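Local coordinates for protein neutral ceramidase (Pseudomonas aeruginosa, PDB 2ZWS) that hydrolyses the N-acyl linkage of ceramides to release sphingosine and a free fatty acid, and also catalyses the reverse synthesis, using a bound zinc ion, at residues L292-F304 with M482-A496. Numbering follows the deposited sequence. Where two conformers were deposited one is given.
Sequences LGELDSRFRFVDF and MAVALRERLPVETSA. With PLM (palmitic acid), chain G.
Arg298 reaches from strand 295-303 between the end of helix 471-488 and the loop that follows it. Its CB packs on Met482 CG at 3.6 Å. CG meets Leu486 CG, and CD lies near Val492 CG1. A bend at chi2 (-68°) carries the guanidinium to the backbone of Leu490. NE and NH2 both donate to Leu490 O, at 3.0 and 2.9 Å, from the same face of its carbonyl plane. NH1 turns back to its own strand. It bonds Ser297 O and forms a salt bridge with Asp296, its hydrogen bonds to that carboxylate being weak. NH2 also donates to a water that bridges Asp296 OD2 and Leu486 O. One guanidinium face carries the carboxyl end of a bound palmitic acid, the other Leu486 CA.

The strand edges a four-stranded mixed sheet, paired with strand 392-400. The axis of segment 482-488 passes 8.9 Å from it at 140°, and the following loop runs back along it. Glu493 CG sits over the centre of the Arg300 guanidinium. The carboxylate stacks 13° from that plane; the Arg300-Glu493 salt bridge is charge only, since no N-H points at OE1. Phe301 N donates to Ser495 OG (2.9 Å), and Ala496 N to Phe301 O (3.0 Å).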
loop_
_atom_site.group_PDB
_atom_site.type_symbol
_atom_site.label_atom_id
_atom_site.label_comp_id
_atom_site.label_asym_id
_atom_site.label_seq_id
_atom_site.Cartn_x
_atom_site.Cartn_y
_atom_site.Cartn_z
ATOM N N LEU A 292 4.768 9.781 -25.736
ATOM C CA LEU A 292 4.847 9.117 -27.025
ATOM C C LEU A 292 6.080 8.241 -27.112
ATOM O O LEU A 292 7.143 8.581 -26.572
ATOM C CB LEU A 292 4.902 10.153 -28.160
ATOM C CG LEU A 292 3.675 11.063 -28.277
ATOM C CD1 LEU A 292 3.953 12.202 -29.258
ATOM C CD2 LEU A 292 2.431 10.267 -28.673
ATOM N N GLY A 293 5.940 7.122 -27.802
ATOM C CA GLY A 293 7.073 6.231 -28.027
ATOM C C GLY A 293 6.855 4.829 -27.478
ATOM O O GLY A 293 5.754 4.477 -27.001
ATOM N N GLU A 294 7.915 4.032 -27.546
ATOM C CA GLU A 294 7.825 2.607 -27.269
ATOM C C GLU A 294 7.527 2.282 -25.814
ATOM O O GLU A 294 7.791 3.084 -24.929
ATOM C CB GLU A 294 9.104 1.897 -27.704
ATOM C CG GLU A 294 10.278 2.152 -26.822
ATOM C CD GLU A 294 11.540 1.384 -27.238
ATOM O OE1 GLU A 294 12.614 1.988 -27.164
ATOM O OE2 GLU A 294 11.480 0.195 -27.612
ATOM N N LEU A 295 6.979 1.096 -25.606
ATOM C CA LEU A 295 6.962 0.480 -24.288
ATOM C C LEU A 295 8.090 -0.543 -24.242
ATOM O O LEU A 295 8.329 -1.269 -25.206
ATOM C CB LEU A 295 5.628 -0.243 -24.036
ATOM C CG LEU A 295 4.349 0.603 -24.092
ATOM C CD1 LEU A 295 3.161 -0.245 -23.663
ATOM C CD2 LEU A 295 4.457 1.871 -23.257
ATOM N N ASP A 296 8.768 -0.617 -23.105
ATOM C CA ASP A 296 9.827 -1.604 -22.915
ATOM C C ASP A 296 9.961 -1.835 -21.429
ATOM O O ASP A 296 9.387 -1.089 -20.598
ATOM C CB ASP A 296 11.151 -1.062 -23.489
ATOM C CG ASP A 296 12.177 -2.152 -23.798
ATOM O OD1 ASP A 296 11.914 -3.359 -23.624
ATOM O OD2 ASP A 296 13.263 -1.759 -24.257
ATOM N N SER A 297 10.715 -2.870 -21.088
ATOM C CA SER A 297 10.952 -3.126 -19.672
ATOM C C SER A 297 12.130 -4.057 -19.464
ATOM O O SER A 297 12.563 -4.782 -20.396
ATOM C CB SER A 297 9.702 -3.745 -19.046
ATOM O OG SER A 297 9.465 -5.008 -19.652
ATOM N N ARG A 298 12.641 -4.044 -18.228
ATOM C CA ARG A 298 13.633 -5.044 -17.800
ATOM C C ARG A 298 13.322 -5.421 -16.357
ATOM O O ARG A 298 12.704 -4.642 -15.619
ATOM C CB ARG A 298 15.071 -4.505 -17.878
ATOM C CG ARG A 298 15.588 -4.245 -19.281
ATOM C CD ARG A 298 15.797 -5.520 -20.120
ATOM N NE ARG A 298 16.492 -5.180 -21.357
ATOM C CZ ARG A 298 15.906 -4.598 -22.409
ATOM N NH1 ARG A 298 14.612 -4.300 -22.384
ATOM N NH2 ARG A 298 16.618 -4.296 -23.483
ATOM N N PHE A 299 13.752 -6.622 -15.985
ATOM C CA PHE A 299 13.531 -7.130 -14.644
ATOM C C PHE A 299 14.633 -8.121 -14.319
ATOM O O PHE A 299 15.022 -8.925 -15.179
ATOM C CB PHE A 299 12.192 -7.875 -14.557
ATOM C CG PHE A 299 11.975 -8.573 -13.242
ATOM C CD1 PHE A 299 11.258 -7.947 -12.232
ATOM C CD2 PHE A 299 12.497 -9.851 -13.008
ATOM C CE1 PHE A 299 11.089 -8.550 -11.001
ATOM C CE2 PHE A 299 12.302 -10.468 -11.789
ATOM C CZ PHE A 299 11.608 -9.827 -10.789
ATOM N N ARG A 300 15.086 -8.088 -13.070
ATOM C CA ARG A 300 16.078 -9.027 -12.581
ATOM C C ARG A 300 15.870 -9.289 -11.100
ATOM O O ARG A 300 15.774 -8.337 -10.335
ATOM C CB ARG A 300 17.472 -8.382 -12.744
ATOM C CG ARG A 300 18.391 -9.273 -13.431
ATOM C CD ARG A 300 19.734 -9.309 -12.778
ATOM N NE ARG A 300 20.447 -8.046 -12.661
ATOM C CZ ARG A 300 21.632 -7.962 -12.058
ATOM N NH1 ARG A 300 22.172 -9.061 -11.560
ATOM N NH2 ARG A 300 22.287 -6.801 -11.966
ATOM N N PHE A 301 15.827 -10.564 -10.691
ATOM C CA PHE A 301 16.113 -10.897 -9.293
ATOM C C PHE A 301 17.621 -10.867 -9.059
ATOM O O PHE A 301 18.382 -11.519 -9.784
ATOM C CB PHE A 301 15.567 -12.263 -8.898
ATOM C CG PHE A 301 14.080 -12.283 -8.624
ATOM C CD1 PHE A 301 13.534 -11.520 -7.585
ATOM C CD2 PHE A 301 13.229 -13.117 -9.351
ATOM C CE1 PHE A 301 12.173 -11.568 -7.289
ATOM C CE2 PHE A 301 11.829 -13.158 -9.084
ATOM C CZ PHE A 301 11.309 -12.377 -8.071
ATOM N N VAL A 302 18.035 -10.122 -8.044
ATOM C CA VAL A 302 19.470 -9.949 -7.719
ATOM C C VAL A 302 19.789 -10.554 -6.362
ATOM O O VAL A 302 19.147 -10.223 -5.370
ATOM C CB VAL A 302 19.867 -8.452 -7.707
ATOM C CG1 VAL A 302 21.359 -8.289 -7.490
ATOM C CG2 VAL A 302 19.455 -7.792 -9.017
ATOM N N ASP A 303 20.779 -11.442 -6.323
ATOM C CA ASP A 303 21.246 -11.947 -5.043
ATOM C C ASP A 303 22.142 -10.887 -4.354
ATOM O O ASP A 303 23.234 -10.522 -4.861
ATOM C CB ASP A 303 21.992 -13.265 -5.232
ATOM C CG ASP A 303 22.342 -13.945 -3.902
ATOM O OD1 ASP A 303 22.110 -13.361 -2.814
ATOM O OD2 ASP A 303 22.818 -15.108 -3.960
ATOM N N PHE A 304 21.641 -10.361 -3.235
ATOM C CA PHE A 304 22.331 -9.276 -2.508
ATOM C C PHE A 304 23.516 -9.788 -1.681
ATOM O O PHE A 304 24.383 -8.999 -1.274
ATOM C CB PHE A 304 21.314 -8.488 -1.637
ATOM C CG PHE A 304 20.754 -7.273 -2.320
ATOM C CD1 PHE A 304 20.340 -7.328 -3.654
ATOM C CD2 PHE A 304 20.641 -6.071 -1.633
ATOM C CE1 PHE A 304 19.842 -6.186 -4.299
ATOM C CE2 PHE A 304 20.155 -4.932 -2.274
ATOM C CZ PHE A 304 19.771 -4.987 -3.604
ATOM N N MET A 482 20.819 -1.523 -15.412
ATOM C CA MET A 482 19.563 -1.872 -16.086
ATOM C C MET A 482 19.209 -0.813 -17.125
ATOM O O MET A 482 18.791 -1.146 -18.228
ATOM C CB MET A 482 18.434 -2.031 -15.068
ATOM C CG MET A 482 17.119 -2.442 -15.739
ATOM S SD MET A 482 15.947 -3.041 -14.498
ATOM C CE MET A 482 16.633 -4.673 -14.157
ATOM N N ALA A 483 19.408 0.463 -16.783
ATOM C CA ALA A 483 19.115 1.571 -17.704
ATOM C C ALA A 483 20.002 1.468 -18.950
ATOM O O ALA A 483 19.553 1.712 -20.078
ATOM C CB ALA A 483 19.348 2.925 -17.006
ATOM N N VAL A 484 21.279 1.148 -18.744
ATOM C CA VAL A 484 22.211 0.974 -19.863
ATOM C C VAL A 484 21.774 -0.196 -20.740
ATOM O O VAL A 484 21.746 -0.071 -21.967
ATOM C CB VAL A 484 23.647 0.771 -19.354
ATOM C CG1 VAL A 484 24.596 0.275 -20.504
ATOM C CG2 VAL A 484 24.176 2.084 -18.751
ATOM N N ALA A 485 21.399 -1.321 -20.125
ATOM C CA ALA A 485 20.841 -2.440 -20.915
ATOM C C ALA A 485 19.633 -2.036 -21.787
ATOM O O ALA A 485 19.560 -2.392 -22.961
ATOM C CB ALA A 485 20.493 -3.617 -20.002
ATOM N N LEU A 486 18.679 -1.307 -21.200
ATOM C CA LEU A 486 17.549 -0.759 -21.973
ATOM C C LEU A 486 18.033 0.094 -23.128
ATOM O O LEU A 486 17.575 -0.064 -24.259
ATOM C CB LEU A 486 16.644 0.093 -21.070
ATOM C CG LEU A 486 15.499 -0.664 -20.435
ATOM C CD1 LEU A 486 15.002 0.077 -19.203
ATOM C CD2 LEU A 486 14.381 -0.916 -21.427
ATOM N N ARG A 487 18.972 1.000 -22.843
ATOM C CA ARG A 487 19.473 1.929 -23.849
ATOM C C ARG A 487 20.080 1.172 -25.025
ATOM O O ARG A 487 19.868 1.548 -26.184
ATOM C CB ARG A 487 20.537 2.830 -23.239
ATOM C CG ARG A 487 21.103 3.901 -24.214
ATOM C CD ARG A 487 22.179 4.688 -23.510
ATOM N NE ARG A 487 23.404 3.905 -23.325
ATOM C CZ ARG A 487 24.301 4.091 -22.361
ATOM N NH1 ARG A 487 24.109 5.001 -21.401
ATOM N NH2 ARG A 487 25.398 3.342 -22.344
ATOM N N GLU A 488 20.875 0.157 -24.702
ATOM C CA GLU A 488 21.651 -0.572 -25.709
ATOM C C GLU A 488 20.878 -1.718 -26.339
ATOM O O GLU A 488 21.404 -2.439 -27.217
ATOM C CB GLU A 488 22.936 -1.103 -25.069
ATOM C CG GLU A 488 23.864 -0.029 -24.546
ATOM C CD GLU A 488 24.224 1.022 -25.596
ATOM O OE1 GLU A 488 24.204 2.230 -25.282
ATOM O OE2 GLU A 488 24.527 0.647 -26.756
ATOM N N ARG A 489 19.610 -1.801 -25.936
ATOM C CA ARG A 489 18.786 -2.975 -26.130
ATOM C C ARG A 489 19.606 -4.006 -25.336
ATOM O O ARG A 489 20.330 -3.626 -24.431
ATOM C CB ARG A 489 18.564 -3.266 -27.627
ATOM C CG ARG A 489 18.182 -2.024 -28.490
ATOM C CD ARG A 489 16.753 -1.494 -28.249
ATOM N NE ARG A 489 16.375 -0.313 -29.054
ATOM C CZ ARG A 489 15.126 0.173 -29.129
ATOM N NH1 ARG A 489 14.140 -0.436 -28.472
ATOM N NH2 ARG A 489 14.857 1.258 -29.846
ATOM N N LEU A 490 19.553 -5.284 -25.597
ATOM C CA LEU A 490 20.382 -6.108 -24.717
ATOM C C LEU A 490 19.711 -6.457 -23.396
ATOM O O LEU A 490 19.115 -5.603 -22.719
ATOM C CB LEU A 490 21.713 -5.413 -24.369
ATOM C CG LEU A 490 22.873 -5.419 -25.367
ATOM C CD1 LEU A 490 24.217 -5.195 -24.653
ATOM C CD2 LEU A 490 22.880 -6.728 -26.171
ATOM N N PRO A 491 19.863 -7.717 -22.999
ATOM C CA PRO A 491 19.283 -8.301 -21.791
ATOM C C PRO A 491 20.033 -7.861 -20.555
ATOM O O PRO A 491 21.188 -7.441 -20.644
ATOM C CB PRO A 491 19.487 -9.803 -21.981
ATOM C CG PRO A 491 20.237 -9.991 -23.206
ATOM C CD PRO A 491 20.621 -8.711 -23.796
ATOM N N VAL A 492 19.376 -7.936 -19.400
ATOM C CA VAL A 492 20.090 -7.769 -18.148
ATOM C C VAL A 492 20.627 -9.149 -17.768
ATOM O O VAL A 492 20.289 -10.139 -18.416
ATOM C CB VAL A 492 19.197 -7.149 -17.044
ATOM C CG1 VAL A 492 18.907 -5.684 -17.383
ATOM C CG2 VAL A 492 17.912 -7.934 -16.902
ATOM N N GLU A 493 21.438 -9.225 -16.721
ATOM C CA GLU A 493 21.995 -10.527 -16.331
ATOM C C GLU A 493 20.917 -11.483 -15.822
ATOM O O GLU A 493 19.861 -11.050 -15.347
ATOM C CB GLU A 493 23.203 -10.405 -15.386
ATOM C CG GLU A 493 23.223 -9.281 -14.358
ATOM C CD GLU A 493 23.492 -7.886 -14.916
ATOM O OE1 GLU A 493 24.562 -7.301 -14.584
ATOM O OE2 GLU A 493 22.621 -7.346 -15.644
ATOM N N THR A 494 21.158 -12.786 -15.969
ATOM C CA THR A 494 20.141 -13.783 -15.631
ATOM C C THR A 494 19.709 -13.626 -14.181
ATOM O O THR A 494 20.525 -13.358 -13.308
ATOM C CB THR A 494 20.637 -15.221 -15.849
ATOM O OG1 THR A 494 21.882 -15.388 -15.168
ATOM C CG2 THR A 494 20.831 -15.502 -17.337
ATOM N N SER A 495 18.408 -13.770 -13.939
ATOM C CA SER A 495 17.875 -13.657 -12.578
ATOM C C SER A 495 18.379 -14.779 -11.688
ATOM O O SER A 495 18.540 -15.909 -12.122
ATOM C CB SER A 495 16.360 -13.754 -12.593
ATOM O OG SER A 495 15.773 -12.509 -12.854
ATOM N N ALA A 496 18.619 -14.450 -10.434
ATOM C CA ALA A 496 18.766 -15.454 -9.403
ATOM C C ALA A 496 17.367 -15.763 -8.911
ATOM O O ALA A 496 16.395 -15.375 -9.537
ATOM C CB ALA A 496 19.522 -14.797 -8.244
HETATM C C1 PLM G . 15.766 -7.661 -25.015
HETATM O O1 PLM G . 14.528 -7.650 -25.237
HETATM O O2 PLM G . 16.468 -6.699 -25.410
HETATM C C2 PLM G . 16.405 -8.819 -24.288
HETATM C C3 PLM G . 15.643 -9.085 -22.993
HETATM C C4 PLM G . 16.157 -10.352 -22.320
HETATM C C5 PLM G . 15.665 -11.651 -22.956
HETATM C C6 PLM G . 15.977 -12.805 -22.008
HETATM C C7 PLM G . 17.276 -13.506 -22.388
HETATM C C8 PLM G . 18.412 -13.191 -21.424
HETATM C C9 PLM G . 19.625 -14.075 -21.705
HETATM C CA PLM G . 20.899 -13.260 -21.894
HETATM C CB PLM G . 21.680 -13.139 -20.589
HETATM C CC PLM G . 22.119 -11.695 -20.373
HETATM C CD PLM G . 23.634 -11.585 -20.233
HETATM C CE PLM G . 24.125 -10.160 -20.466
HETATM C CF PLM G . 24.177 -9.357 -19.169
HETATM C CG PLM G . 25.466 -9.610 -18.394
HETATM O O HOH W 1 15.743 -1.957 -24.960
HETATM O O HOH W 2 16.787 -11.303 -15.706
#